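Local atomic coordinates of laccase (Uncultured bacterium, PDB entry 4F7K), a protein that probably oxidises phenols and related substrates one electron at a time, passing the electrons through copper centres to dioxygen, as laccases of the multicopper oxidase family do. Residues 130-135 against 185-190; 181-186 against 236-241; 199-204 against 220-225; 206-211 against 231-236; 245-250 against 259-264. All coordinates share one frame; numbering follows the deposited sequence.

Contact 1 (130-135 against 185-190); sequences DHDLII and RLRLIN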
# COMPACT_ATOMS: atom_id res chain seq x y z
N ASP A 130 -4.30 22.25 -3.20
CA ASP A 130 -3.35 23.06 -2.41
C ASP A 130 -2.27 22.25 -1.70
O ASP A 130 -1.14 22.71 -1.58
CB ASP A 130 -4.10 23.94 -1.41
CG ASP A 130 -5.04 24.89 -2.09
OD1 ASP A 130 -4.58 25.61 -3.02
OD2 ASP A 130 -6.23 24.93 -1.72
N HIS A 131 -2.60 21.06 -1.21
CA HIS A 131 -1.63 20.20 -0.52
C HIS A 131 -1.86 18.75 -0.90
O HIS A 131 -3.00 18.30 -1.00
CB HIS A 131 -1.72 20.33 0.99
CG HIS A 131 -1.45 21.71 1.50
ND1 HIS A 131 -2.45 22.63 1.74
CD2 HIS A 131 -0.29 22.33 1.82
CE1 HIS A 131 -1.92 23.75 2.19
NE2 HIS A 131 -0.61 23.60 2.24
N ASP A 132 -0.75 18.05 -1.09
CA ASP A 132 -0.75 16.66 -1.48
C ASP A 132 -0.01 15.91 -0.38
O ASP A 132 1.22 15.94 -0.33
CB ASP A 132 -0.05 16.54 -2.84
CG ASP A 132 -0.04 15.12 -3.40
OD1 ASP A 132 -0.21 14.12 -2.62
OD2 ASP A 132 0.16 15.00 -4.63
N LEU A 133 -0.78 15.24 0.49
CA LEU A 133 -0.24 14.59 1.70
C LEU A 133 -0.39 13.08 1.63
O LEU A 133 -1.36 12.56 1.07
CB LEU A 133 -0.94 15.12 2.97
CG LEU A 133 -1.06 16.65 3.03
CD1 LEU A 133 -2.08 17.14 4.08
CD2 LEU A 133 0.31 17.35 3.21
N ILE A 134 0.59 12.38 2.20
CA ILE A 134 0.60 10.93 2.23
C ILE A 134 0.30 10.48 3.65
O ILE A 134 0.92 10.97 4.58
CB ILE A 134 1.98 10.40 1.76
CG1 ILE A 134 2.17 10.66 0.25
CG2 ILE A 134 2.18 8.92 2.13
CD1 ILE A 134 3.64 10.67 -0.20
N ILE A 135 -0.64 9.55 3.81
CA ILE A 135 -1.08 9.12 5.12
C ILE A 135 -0.85 7.62 5.24
O ILE A 135 -1.62 6.81 4.68
CB ILE A 135 -2.62 9.35 5.35
CG1 ILE A 135 -3.10 10.65 4.69
CG2 ILE A 135 -2.96 9.23 6.84
CD1 ILE A 135 -2.46 11.88 5.18
N ARG A 185 -5.31 16.78 -1.42
CA ARG A 185 -5.22 15.38 -1.85
C ARG A 185 -4.61 14.55 -0.70
O ARG A 185 -3.54 14.87 -0.21
CB ARG A 185 -4.38 15.26 -3.13
CG ARG A 185 -4.38 13.86 -3.74
CD ARG A 185 -3.59 13.82 -5.02
NE ARG A 185 -3.66 12.50 -5.67
CZ ARG A 185 -3.39 12.28 -6.97
NH1 ARG A 185 -3.01 13.28 -7.74
NH2 ARG A 185 -3.48 11.05 -7.49
N LEU A 186 -5.35 13.54 -0.26
CA LEU A 186 -4.96 12.67 0.82
C LEU A 186 -4.76 11.24 0.29
O LEU A 186 -5.73 10.58 -0.12
CB LEU A 186 -6.03 12.70 1.94
CG LEU A 186 -6.33 14.07 2.58
CD1 LEU A 186 -7.55 13.99 3.45
CD2 LEU A 186 -5.15 14.58 3.39
N ARG A 187 -3.50 10.79 0.29
CA ARG A 187 -3.06 9.47 -0.19
C ARG A 187 -2.92 8.48 0.96
O ARG A 187 -1.89 8.46 1.67
CB ARG A 187 -1.74 9.61 -0.95
CG ARG A 187 -1.84 10.54 -2.20
CD ARG A 187 -0.49 10.64 -2.84
NE ARG A 187 -0.37 11.68 -3.86
CZ ARG A 187 -0.29 11.44 -5.17
NH1 ARG A 187 -0.38 10.20 -5.65
NH2 ARG A 187 -0.14 12.47 -6.02
N LEU A 188 -3.97 7.68 1.16
CA LEU A 188 -4.05 6.83 2.33
C LEU A 188 -3.44 5.52 1.97
O LEU A 188 -3.75 4.93 0.93
CB LEU A 188 -5.50 6.59 2.78
CG LEU A 188 -6.24 7.64 3.62
CD1 LEU A 188 -6.19 9.06 3.07
CD2 LEU A 188 -7.71 7.19 3.80
N ILE A 189 -2.57 5.04 2.85
CA ILE A 189 -1.95 3.77 2.64
C ILE A 189 -2.00 3.00 3.94
O ILE A 189 -1.51 3.50 4.96
CB ILE A 189 -0.47 3.91 2.23
CG1 ILE A 189 -0.31 4.88 1.05
CG2 ILE A 189 0.07 2.52 1.91
CD1 ILE A 189 1.16 5.21 0.67
N ASN A 190 -2.57 1.79 3.89
CA ASN A 190 -2.53 0.89 5.04
C ASN A 190 -1.22 0.11 4.97
O ASN A 190 -1.09 -0.79 4.10
CB ASN A 190 -3.74 -0.07 5.11
CG ASN A 190 -3.67 -1.03 6.34
OD1 ASN A 190 -2.65 -1.07 7.03
ND2 ASN A 190 -4.75 -1.79 6.60
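Asp132 OD1 receives the NE-H of Arg187 at 2.7 Å, and its partner oxygen OD2 takes NH2 of the same arginine at 2.9 Å. This is a side-on, two-nitrogen salt bridge. Both oxygens use their syn lone pairs, and the carboxylate and guanidinium planes differ by only 6°. The carboxylate is placed there by a CG anti to the backbone N (chi1 -177°), while Arg187 extends from CG to NE until it meets it at the guanidinium edge. The face of that guanidinium is occupied too, since Arg185 NE lies 3.5 Å above its plane, over the centre. Arg185 itself is held mainly from outside, by salt bridges to Asp234 and Glu123, and Arg187 NH1 binds Thr98 OG1.

Strands 131-135 and 185-190 run parallel, pairing Asp132 with Arg185 through Ile135 with Leu188. Five backbone hydrogen bonds zigzag between them; Ile135 N to Arg187 O, at 2.7 Å, is nearly straight at 175°. On the face opposite the charged groups, Leu133 CD1 lies alongside Leu186 CD2 at 4.1 Å, and Ile135 CG1 approaches Leu188 CD1 at 3.8 Å. On the charged face, Ile134 CG2 reaches Ile189 CD1 at 4.1 Å, an apolar contact further along the strands; Pro118 and Ile120 of strand 116-122 touch Ile134 here.

Across these two strands one face is apolar, while the other pairs buried arginines with carboxylates next to Ile134 and Ile189. With carboxylates engaging both overlapping guanidinium groups, their positive charges are probably well compensated, and the paired NE and NH2 bonds should fix the rotation of the Asp132 carboxylate.

Contact 2 (181-186 against 236-241); sequences GDRVRL and IADVIT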
# COMPACT_ATOMS: atom_id res chain seq x y z
N GLY A 181 -10.64 25.81 3.89
CA GLY A 181 -10.88 26.19 2.49
C GLY A 181 -9.82 25.67 1.52
O GLY A 181 -10.00 25.77 0.31
N ASP A 182 -8.72 25.12 2.02
CA ASP A 182 -7.76 24.43 1.14
C ASP A 182 -8.36 23.19 0.53
O ASP A 182 -9.21 22.54 1.14
CB ASP A 182 -6.48 24.04 1.88
CG ASP A 182 -5.51 25.19 2.05
OD1 ASP A 182 -5.68 26.22 1.35
OD2 ASP A 182 -4.59 25.08 2.89
N ARG A 183 -7.94 22.88 -0.69
CA ARG A 183 -8.28 21.60 -1.30
C ARG A 183 -7.11 20.66 -1.10
O ARG A 183 -6.02 20.93 -1.58
CB ARG A 183 -8.56 21.74 -2.79
CG ARG A 183 -8.89 20.39 -3.43
CD ARG A 183 -9.72 20.54 -4.66
NE ARG A 183 -11.12 20.77 -4.35
CZ ARG A 183 -12.08 20.85 -5.25
NH1 ARG A 183 -11.79 20.73 -6.54
NH2 ARG A 183 -13.33 21.06 -4.87
N VAL A 184 -7.34 19.55 -0.39
CA VAL A 184 -6.25 18.60 -0.15
C VAL A 184 -6.42 17.29 -0.88
O VAL A 184 -7.52 16.75 -0.96
CB VAL A 184 -6.03 18.31 1.36
CG1 VAL A 184 -5.71 19.59 2.10
CG2 VAL A 184 -7.24 17.59 1.99
N ARG A 185 -5.31 16.78 -1.42
CA ARG A 185 -5.22 15.38 -1.85
C ARG A 185 -4.61 14.55 -0.70
O ARG A 185 -3.54 14.87 -0.21
CB ARG A 185 -4.38 15.26 -3.13
CG ARG A 185 -4.38 13.86 -3.74
CD ARG A 185 -3.59 13.82 -5.02
NE ARG A 185 -3.66 12.50 -5.67
CZ ARG A 185 -3.39 12.28 -6.97
NH1 ARG A 185 -3.01 13.28 -7.74
NH2 ARG A 185 -3.48 11.05 -7.49
N LEU A 186 -5.35 13.54 -0.26
CA LEU A 186 -4.96 12.67 0.82
C LEU A 186 -4.76 11.24 0.29
O LEU A 186 -5.73 10.58 -0.12
CB LEU A 186 -6.03 12.70 1.94
CG LEU A 186 -6.33 14.07 2.58
CD1 LEU A 186 -7.55 13.99 3.45
CD2 LEU A 186 -5.15 14.58 3.39
N ILE A 236 -9.69 13.24 -2.63
CA ILE A 236 -9.59 14.66 -2.76
C ILE A 236 -10.77 15.26 -2.03
O ILE A 236 -11.91 14.82 -2.19
CB ILE A 236 -9.49 15.09 -4.24
CG1 ILE A 236 -8.13 14.64 -4.79
CG2 ILE A 236 -9.69 16.59 -4.36
CD1 ILE A 236 -8.10 14.57 -6.35
N ALA A 237 -10.50 16.26 -1.21
CA ALA A 237 -11.52 16.85 -0.40
C ALA A 237 -11.14 18.28 -0.06
O ALA A 237 -9.98 18.67 -0.18
CB ALA A 237 -11.75 16.03 0.87
N ASP A 238 -12.15 19.06 0.33
CA ASP A 238 -11.98 20.43 0.75
C ASP A 238 -12.01 20.47 2.27
O ASP A 238 -12.80 19.75 2.90
CB ASP A 238 -13.11 21.30 0.19
CG ASP A 238 -13.10 21.38 -1.34
OD1 ASP A 238 -12.04 21.67 -1.94
OD2 ASP A 238 -14.17 21.15 -1.95
N VAL A 239 -11.16 21.31 2.85
CA VAL A 239 -11.13 21.48 4.29
C VAL A 239 -12.31 22.35 4.71
O VAL A 239 -12.34 23.56 4.40
CB VAL A 239 -9.82 22.11 4.75
CG1 VAL A 239 -9.81 22.24 6.27
CG2 VAL A 239 -8.63 21.29 4.25
N ILE A 240 -13.29 21.76 5.39
CA ILE A 240 -14.54 22.52 5.62
C ILE A 240 -14.64 23.30 6.94
O ILE A 240 -15.56 24.08 7.11
CB ILE A 240 -15.85 21.70 5.34
CG1 ILE A 240 -15.94 20.45 6.19
CG2 ILE A 240 -15.97 21.35 3.86
CD1 ILE A 240 -17.27 19.71 6.01
N THR A 241 -13.68 23.12 7.85
CA THR A 241 -13.78 23.81 9.15
C THR A 241 -12.44 24.27 9.75
O THR A 241 -11.41 24.22 9.08
CB THR A 241 -14.62 22.98 10.16
OG1 THR A 241 -15.13 23.84 11.19
CG2 THR A 241 -13.80 21.81 10.75
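Ile236, Val239 and Arg183 bury the most surface where strands 183-186 and 236-239 meet, and each does so differently. Ile236 sends its two branches to separate arginines. CG2 rests 4.0 Å from Arg183 CD, and CG1 lies 4.0 Å from Arg185 CG, so the isoleucine packs against the aliphatic parts of both chains.

Arg183 first runs out with CG anti to the backbone N, then bends at chi3 (-79°), which turns the guanidinium toward Asp238. NE reaches Asp238 OD1 at 2.7 Å, while NH2 reaches OD2 at 3.0 Å, the carboxylate sitting at the guanidinium edge. OD2 is met through its syn lone pair; OD1 is approached on the syn side but 26° out of the carboxylate plane. Ser273 O also accepts from NH2 and Glu274 O from NH1, so this buried charge is held by several acceptors.

Val239 works on the other face. Its CG2 comes to 4.0 Å from Val184 CG1, and the same methyl lies 3.4 Å from Asp182 O, beside the bond in which that carbonyl accepts Val239 N. Val239 O in turn accepts Gly181 N at 2.9 Å, carrying the pairing back beyond the start of strand 183-186.

In register terms, Val184 and Ala237 form a hydrogen-bonded antiparallel pair flanked by two non-hydrogen-bonded ones, Arg183 with Asp238 and Arg185 with Ile236. The result is a cross-strand salt bridge on a non-hydrogen-bonded pair, inside the six-stranded mixed sheet of what is probably a cupredoxin-like domain, as in other multicopper oxidases.

Contact 3 (199-204 against 220-225); sequences VELEGV and QEFSGL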
# COMPACT_ATOMS: atom_id res chain seq x y z
N VAL A 199 -11.40 3.47 8.00
CA VAL A 199 -10.91 4.81 8.21
C VAL A 199 -12.00 5.83 7.93
O VAL A 199 -12.43 5.98 6.79
CB VAL A 199 -9.70 5.15 7.33
CG1 VAL A 199 -9.15 6.53 7.72
CG2 VAL A 199 -8.59 4.07 7.47
N GLU A 200 -12.40 6.55 8.98
CA GLU A 200 -13.34 7.67 8.84
C GLU A 200 -12.59 9.00 8.77
O GLU A 200 -11.73 9.29 9.62
CB GLU A 200 -14.32 7.70 9.99
CG GLU A 200 -15.37 6.62 9.93
CD GLU A 200 -16.20 6.64 8.63
OE1 GLU A 200 -16.47 7.73 8.08
OE2 GLU A 200 -16.60 5.54 8.17
N LEU A 201 -12.88 9.78 7.73
CA LEU A 201 -12.32 11.12 7.64
C LEU A 201 -13.18 12.12 8.34
O LEU A 201 -14.39 12.10 8.17
CB LEU A 201 -12.16 11.55 6.20
CG LEU A 201 -10.78 11.36 5.62
CD1 LEU A 201 -10.38 9.94 5.68
CD2 LEU A 201 -10.85 11.81 4.19
N GLU A 202 -12.58 13.01 9.12
CA GLU A 202 -13.33 14.13 9.71
C GLU A 202 -12.75 15.48 9.33
O GLU A 202 -11.56 15.58 9.06
CB GLU A 202 -13.40 13.98 11.23
CG GLU A 202 -14.22 12.76 11.64
CD GLU A 202 -14.36 12.62 13.12
OE1 GLU A 202 -13.88 13.49 13.88
OE2 GLU A 202 -14.95 11.60 13.53
N GLY A 203 -13.62 16.50 9.25
CA GLY A 203 -13.21 17.88 8.95
C GLY A 203 -13.00 18.20 7.49
O GLY A 203 -12.54 19.29 7.15
N VAL A 204 -13.31 17.26 6.61
CA VAL A 204 -13.15 17.48 5.18
C VAL A 204 -14.35 16.94 4.44
O VAL A 204 -15.08 16.09 4.96
CB VAL A 204 -11.88 16.81 4.57
CG1 VAL A 204 -10.61 17.40 5.14
CG2 VAL A 204 -11.93 15.30 4.76
N GLN A 220 -16.29 8.60 -5.34
CA GLN A 220 -17.28 8.01 -4.43
C GLN A 220 -17.14 8.61 -3.06
O GLN A 220 -16.05 9.06 -2.68
CB GLN A 220 -17.10 6.49 -4.33
CG GLN A 220 -16.94 5.83 -5.70
CD GLN A 220 -16.63 4.34 -5.66
OE1 GLN A 220 -15.84 3.85 -4.84
NE2 GLN A 220 -17.26 3.60 -6.59
N GLU A 221 -18.24 8.61 -2.31
CA GLU A 221 -18.22 8.99 -0.90
C GLU A 221 -17.16 8.16 -0.18
O GLU A 221 -16.89 7.01 -0.55
CB GLU A 221 -19.60 8.80 -0.24
CG GLU A 221 -20.80 9.33 -1.05
CD GLU A 221 -20.63 10.77 -1.56
OE1 GLU A 221 -19.99 11.60 -0.86
OE2 GLU A 221 -21.15 11.07 -2.67
N PHE A 222 -16.54 8.75 0.84
CA PHE A 222 -15.46 8.05 1.54
C PHE A 222 -15.97 7.40 2.83
O PHE A 222 -15.27 6.63 3.46
CB PHE A 222 -14.23 8.93 1.74
CG PHE A 222 -14.51 10.28 2.34
CD1 PHE A 222 -15.03 10.41 3.63
CD2 PHE A 222 -14.21 11.44 1.63
CE1 PHE A 222 -15.27 11.66 4.19
CE2 PHE A 222 -14.42 12.69 2.18
CZ PHE A 222 -14.96 12.81 3.46
N SER A 223 -17.21 7.72 3.20
CA SER A 223 -17.89 7.05 4.30
C SER A 223 -17.86 5.52 4.15
O SER A 223 -18.01 4.99 3.05
CB SER A 223 -19.34 7.54 4.37
OG SER A 223 -19.99 6.94 5.47
N GLY A 224 -17.67 4.83 5.28
CA GLY A 224 -17.49 3.38 5.28
C GLY A 224 -16.18 2.87 4.69
O GLY A 224 -16.01 1.67 4.57
N LEU A 225 -15.24 3.75 4.34
CA LEU A 225 -13.94 3.31 3.77
C LEU A 225 -13.21 2.29 4.64
O LEU A 225 -13.02 2.52 5.84
CB LEU A 225 -12.99 4.49 3.50
CG LEU A 225 -11.62 4.18 2.85
CD1 LEU A 225 -11.74 3.69 1.40
CD2 LEU A 225 -10.75 5.44 2.91
O HOH W 1 -14.92 3.23 7.51
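Phe222 reaches across to Leu201 and Val204 with its whole ring. From CB, a chi1 of 50° sets CG between the backbone N and the carbonyl carbon and turns the ring toward strand 200-202. Along one side, CD1 lies 4.0 Å from Leu201 CB and CE1 closes on the same atom at 3.7 Å. Leu201 CD2 stands over one face, 4.1 Å from the ring centroid and only 6° off the normal, a CH-pi contact in which CE2 is the ring atom nearest the methyl. At the tip, CZ meets Val204 O at 3.6 Å, with that carbonyl oxygen at the ring edge, while Val204 CG2 touches CZ as well.

The ring hangs from a type II turn, Phe222 to Leu225, closed by Leu225 N to Phe222 O; the positive phi of Gly224 suits its third position. Glu200 secures the turn from outside: its chain bends at chi2, and OE2 takes Gly224 N at 3.2 Å through the syn lone pair. A water donates to both OE2 and Leu225 O. The latter also accepts Val199 N at 2.9 Å.

The turn thus links strand 214-220 of the six-stranded sheet to the short strand 226-227 beside strand 197-202. Leu201, Phe222 and Leu225 all touch Ile235 of strand 232-239, and Leu201 also packs on Phe247 of strand 245-249.

Contact 4 (206-211 against 231-236); sequences GKVVAL and QRADII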
# COMPACT_ATOMS: atom_id res chain seq x y z
N GLY A 206 -15.37 15.62 0.37
CA GLY A 206 -14.94 15.28 -0.98
C GLY A 206 -15.15 13.81 -1.22
O GLY A 206 -16.12 13.24 -0.72
N LYS A 207 -14.22 13.20 -1.96
CA LYS A 207 -14.46 11.88 -2.55
C LYS A 207 -13.22 11.03 -2.74
O LYS A 207 -12.15 11.54 -3.08
CB LYS A 207 -15.13 12.02 -3.93
CG LYS A 207 -16.37 12.88 -3.99
CD LYS A 207 -17.61 12.20 -3.41
CE LYS A 207 -18.78 13.23 -3.34
NZ LYS A 207 -18.84 13.89 -1.97
N VAL A 208 -13.40 9.71 -2.56
CA VAL A 208 -12.42 8.74 -3.04
C VAL A 208 -12.29 8.85 -4.56
O VAL A 208 -13.26 8.66 -5.25
CB VAL A 208 -12.81 7.28 -2.68
CG1 VAL A 208 -11.75 6.31 -3.18
CG2 VAL A 208 -12.96 7.10 -1.16
N VAL A 209 -11.09 9.13 -5.06
CA VAL A 209 -10.85 9.24 -6.49
C VAL A 209 -9.97 8.13 -7.09
O VAL A 209 -9.93 7.99 -8.32
CB VAL A 209 -10.28 10.62 -6.87
CG1 VAL A 209 -11.28 11.71 -6.50
CG2 VAL A 209 -8.89 10.84 -6.16
N ALA A 210 -9.28 7.36 -6.25
CA ALA A 210 -8.51 6.19 -6.71
C ALA A 210 -8.40 5.09 -5.65
O ALA A 210 -8.48 5.36 -4.45
CB ALA A 210 -7.10 6.61 -7.18
N LEU A 211 -8.24 3.85 -6.11
CA LEU A 211 -7.89 2.76 -5.20
C LEU A 211 -6.68 2.00 -5.74
O LEU A 211 -6.61 1.69 -6.95
CB LEU A 211 -9.06 1.80 -4.95
CG LEU A 211 -10.38 2.44 -4.49
CD1 LEU A 211 -11.56 1.49 -4.74
CD2 LEU A 211 -10.32 2.85 -3.02
N GLN A 231 -3.30 -1.92 0.96
CA GLN A 231 -4.28 -1.19 0.13
C GLN A 231 -4.14 0.32 0.28
O GLN A 231 -3.72 0.84 1.34
CB GLN A 231 -5.72 -1.62 0.47
CG GLN A 231 -6.07 -3.04 -0.02
CD GLN A 231 -7.56 -3.38 0.11
OE1 GLN A 231 -8.24 -2.82 0.95
NE2 GLN A 231 -8.06 -4.29 -0.75
N ARG A 232 -4.47 1.03 -0.79
CA ARG A 232 -4.40 2.48 -0.84
C ARG A 232 -5.74 3.04 -1.28
O ARG A 232 -6.50 2.39 -2.05
CB ARG A 232 -3.35 2.92 -1.86
CG ARG A 232 -1.95 2.92 -1.35
CD ARG A 232 -1.20 1.64 -1.67
NE ARG A 232 -1.01 1.50 -3.10
CZ ARG A 232 -1.23 0.38 -3.78
NH1 ARG A 232 -1.60 -0.72 -3.15
NH2 ARG A 232 -1.06 0.37 -5.11
N ALA A 233 -6.05 4.25 -0.81
CA ALA A 233 -7.14 5.00 -1.40
C ALA A 233 -6.70 6.45 -1.50
O ALA A 233 -6.14 6.98 -0.56
CB ALA A 233 -8.42 4.87 -0.61
N ASP A 234 -6.94 7.06 -2.66
CA ASP A 234 -6.72 8.51 -2.83
C ASP A 234 -8.02 9.28 -2.56
O ASP A 234 -9.07 8.94 -3.06
CB ASP A 234 -6.22 8.83 -4.26
CG ASP A 234 -4.70 8.79 -4.38
OD1 ASP A 234 -4.01 8.15 -3.53
OD2 ASP A 234 -4.17 9.40 -5.34
N ILE A 235 -7.93 10.35 -1.79
CA ILE A 235 -9.07 11.18 -1.49
C ILE A 235 -8.77 12.63 -1.87
O ILE A 235 -7.74 13.18 -1.51
CB ILE A 235 -9.48 11.07 -0.01
CG1 ILE A 235 -10.26 9.75 0.19
CG2 ILE A 235 -10.33 12.27 0.43
CD1 ILE A 235 -10.14 9.16 1.52
N ILE A 236 -9.69 13.24 -2.63
CA ILE A 236 -9.59 14.66 -2.76
C ILE A 236 -10.77 15.26 -2.03
O ILE A 236 -11.91 14.82 -2.19
CB ILE A 236 -9.49 15.09 -4.24
CG1 ILE A 236 -8.13 14.64 -4.79
CG2 ILE A 236 -9.69 16.59 -4.36
CD1 ILE A 236 -8.10 14.57 -6.35
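At Val209 the backbone turns to phi -112° and psi -15°, away from regular strand values, and this brings Val209 and Ala210 together opposite the single residue Asp234. It is a classic beta bulge between antiparallel strands 206-211 and 232-236. Asp234 O accepts Val209 N at 2.8 Å, and Asp234 N donates to Ala210 O at 2.9 Å, from above the carbonyl plane rather than in it. The register slips by one residue here, from Val208 against Ile235 to Ala210 against Asp234.

The bulge also directs side chains. Val209 (chi1 -61°) has CG2 between its backbone N and carbonyl carbon, a position from which this methyl meets two neighbours, Asp234 CB at 3.8 Å and Ile236 CD1, the latter side chain crossing it at about a right angle. Ala210 CB adds a second carbon against Asp234 CB. The base of the aspartate is thereby packed by both bulge residues, while its carboxylate turns to Thr98 and Arg185 outside the pair.

On the other face, Val208 CG2 lies 4.0 Å from Ile235 CG1, and further along Leu211 CD2 covers Ala233 CB at 3.7 Å. Before the bulge the pairing is regular: Lys207 and Ile236 exchange two backbone bonds. The lysine chain curls back so that NZ reaches Gly206 O and is joined there by Glu221, a salt bridge that ties this strand to the loop after strand 214-220. One residue before Lys207, the CA of Gly206 comes to 3.3 Å from Ile236 O, a CA-H...O contact beside the bond from Lys207 N to the same oxygen.

Contact 5 (245-250 against 259-264); sequences IGFVFP and GEIPVK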
# COMPACT_ATOMS: atom_id res chain seq x y z
N ILE A 245 -8.13 18.32 10.44
CA ILE A 245 -8.57 17.15 9.71
C ILE A 245 -8.21 15.93 10.57
O ILE A 245 -7.11 15.87 11.11
CB ILE A 245 -7.88 17.06 8.34
CG1 ILE A 245 -8.10 18.36 7.57
CG2 ILE A 245 -8.39 15.85 7.58
CD1 ILE A 245 -7.26 18.49 6.31
N GLY A 246 -9.16 15.00 10.73
CA GLY A 246 -8.98 13.83 11.61
C GLY A 246 -9.17 12.53 10.86
O GLY A 246 -10.07 12.43 9.99
N PHE A 247 -8.32 11.55 11.17
CA PHE A 247 -8.39 10.19 10.65
C PHE A 247 -8.81 9.25 11.78
O PHE A 247 -8.05 9.00 12.74
CB PHE A 247 -7.02 9.78 10.08
CG PHE A 247 -6.59 10.61 8.89
CD1 PHE A 247 -7.01 10.28 7.61
CD2 PHE A 247 -5.81 11.75 9.07
CE1 PHE A 247 -6.63 11.05 6.51
CE2 PHE A 247 -5.44 12.54 7.96
CZ PHE A 247 -5.87 12.19 6.68
N VAL A 248 -10.03 8.74 11.67
CA VAL A 248 -10.63 8.02 12.76
C VAL A 248 -10.83 6.54 12.49
O VAL A 248 -11.25 6.14 11.42
CB VAL A 248 -11.95 8.72 13.25
CG1 VAL A 248 -12.64 7.91 14.35
CG2 VAL A 248 -11.64 10.11 13.78
N PHE A 249 -10.53 5.73 13.50
CA PHE A 249 -10.80 4.31 13.49
C PHE A 249 -12.01 4.08 14.41
O PHE A 249 -11.89 4.07 15.64
CB PHE A 249 -9.54 3.58 13.95
CG PHE A 249 -9.66 2.08 14.02
CD1 PHE A 249 -8.57 1.32 14.39
CD2 PHE A 249 -10.84 1.43 13.76
CE1 PHE A 249 -8.65 -0.08 14.50
CE2 PHE A 249 -10.93 0.02 13.86
CZ PHE A 249 -9.82 -0.71 14.23
N PRO A 250 -13.20 3.91 13.81
CA PRO A 250 -14.42 3.77 14.57
C PRO A 250 -14.46 2.39 15.21
O PRO A 250 -14.09 1.40 14.58
CB PRO A 250 -15.51 3.92 13.50
CG PRO A 250 -14.88 3.38 12.26
CD PRO A 250 -13.40 3.58 12.39
N GLY A 259 -4.75 10.05 13.92
CA GLY A 259 -3.93 11.23 13.79
C GLY A 259 -4.73 12.34 13.16
O GLY A 259 -5.90 12.15 12.83
N GLU A 260 -4.09 13.49 12.96
CA GLU A 260 -4.75 14.67 12.43
C GLU A 260 -3.81 15.60 11.67
O GLU A 260 -2.59 15.52 11.79
CB GLU A 260 -5.51 15.43 13.53
CG GLU A 260 -4.67 15.83 14.73
CD GLU A 260 -5.53 16.15 15.94
OE1 GLU A 260 -6.74 15.84 15.93
OE2 GLU A 260 -4.99 16.74 16.91
N ILE A 261 -4.41 16.46 10.86
CA ILE A 261 -3.69 17.48 10.14
C ILE A 261 -4.23 18.78 10.73
O ILE A 261 -5.41 19.09 10.57
CB ILE A 261 -3.98 17.40 8.62
CG1 ILE A 261 -3.49 16.06 8.07
CG2 ILE A 261 -3.34 18.56 7.87
CD1 ILE A 261 -3.98 15.75 6.70
N PRO A 262 -3.38 19.51 11.47
CA PRO A 262 -3.79 20.75 12.11
C PRO A 262 -4.12 21.80 11.07
O PRO A 262 -3.48 21.87 10.02
CB PRO A 262 -2.56 21.16 12.93
CG PRO A 262 -1.42 20.44 12.30
CD PRO A 262 -1.99 19.14 11.81
N VAL A 263 -5.16 22.57 11.37
CA VAL A 263 -5.67 23.57 10.46
C VAL A 263 -5.44 24.92 11.09
O VAL A 263 -5.77 25.12 12.26
CB VAL A 263 -7.17 23.36 10.16
CG1 VAL A 263 -7.73 24.52 9.31
CG2 VAL A 263 -7.40 22.03 9.47
N LYS A 264 -4.89 25.84 10.31
CA LYS A 264 -4.68 27.22 10.76
C LYS A 264 -4.88 28.19 9.60
O LYS A 264 -4.40 27.94 8.50
CB LYS A 264 -3.26 27.41 11.32
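Ile245 and Ile261 exchange both backbone bonds of an antiparallel hydrogen-bonded pair. Ile261 N reaches Ile245 O at 2.8 Å; the return bond from Ile245 N to Ile261 O is equally short but more bent, at 134°. One further bond continues the hairpin, from Phe247 N to Gly259 O at 3.0 Å and nearly straight. Gly246 lies between, opposite Glu260 in a non-hydrogen-bonded pair.

Apolar contacts gather on the face that carries Ile245, Phe247 and Ile261. The two isoleucines stand side by side pointing the same way, their CB atoms 3.9 Å apart. Past the strand end, Val263 CG2 approaches Ile245 CG1 at 4.2 Å, the two side chains crossing at about a right angle. This lengthens the hydrophobic contact beyond the last paired residue.

The aromatic contact is an edge one. Ile261 CD1 lies in the plane of the Phe247 ring, 3.7 Å from CE2. The methyl gets there because CG1 of Ile261 stands anti to the carbonyl carbon and chi2 is extended (167°), which carries CD1 outward from the strand.

These strands form the beta hairpin 245-249 and 256-261 at one margin of a four-stranded antiparallel sheet, with strand 197-202 bonded to the far side of 245-249. Facing the six-stranded sheet, Phe247 packs on Ile135, Leu186 and Leu188, while Ile261 meets Leu133 and Leu186 and, with Ile245, touches Val178 in a loop.

Contacts 1, 2 and 4 are successive joints of one six-stranded sheet: strand 183-190 serves contacts 1 and 2, strand 232-239 serves contacts 2 and 4. The centres of contacts 1 and 4 lie about 9 Å apart, linked by Arg185 NH2 to Asp234 OD2 at 2.8 Å. Contacts 3 and 5 involve the facing four-stranded sheet and join through Glu200 O to Val248 N at 2.7 Å. The two layers pack together, for example where Leu133 CD1 meets Ile261 CD1 at 3.5 Å. Contacts 4 and 5 do not touch, their nearest atoms being about 6 Å apart. None of the interactions described involves a copper ion; together they hold two facing sheets of what is probably a cupredoxin-like domain.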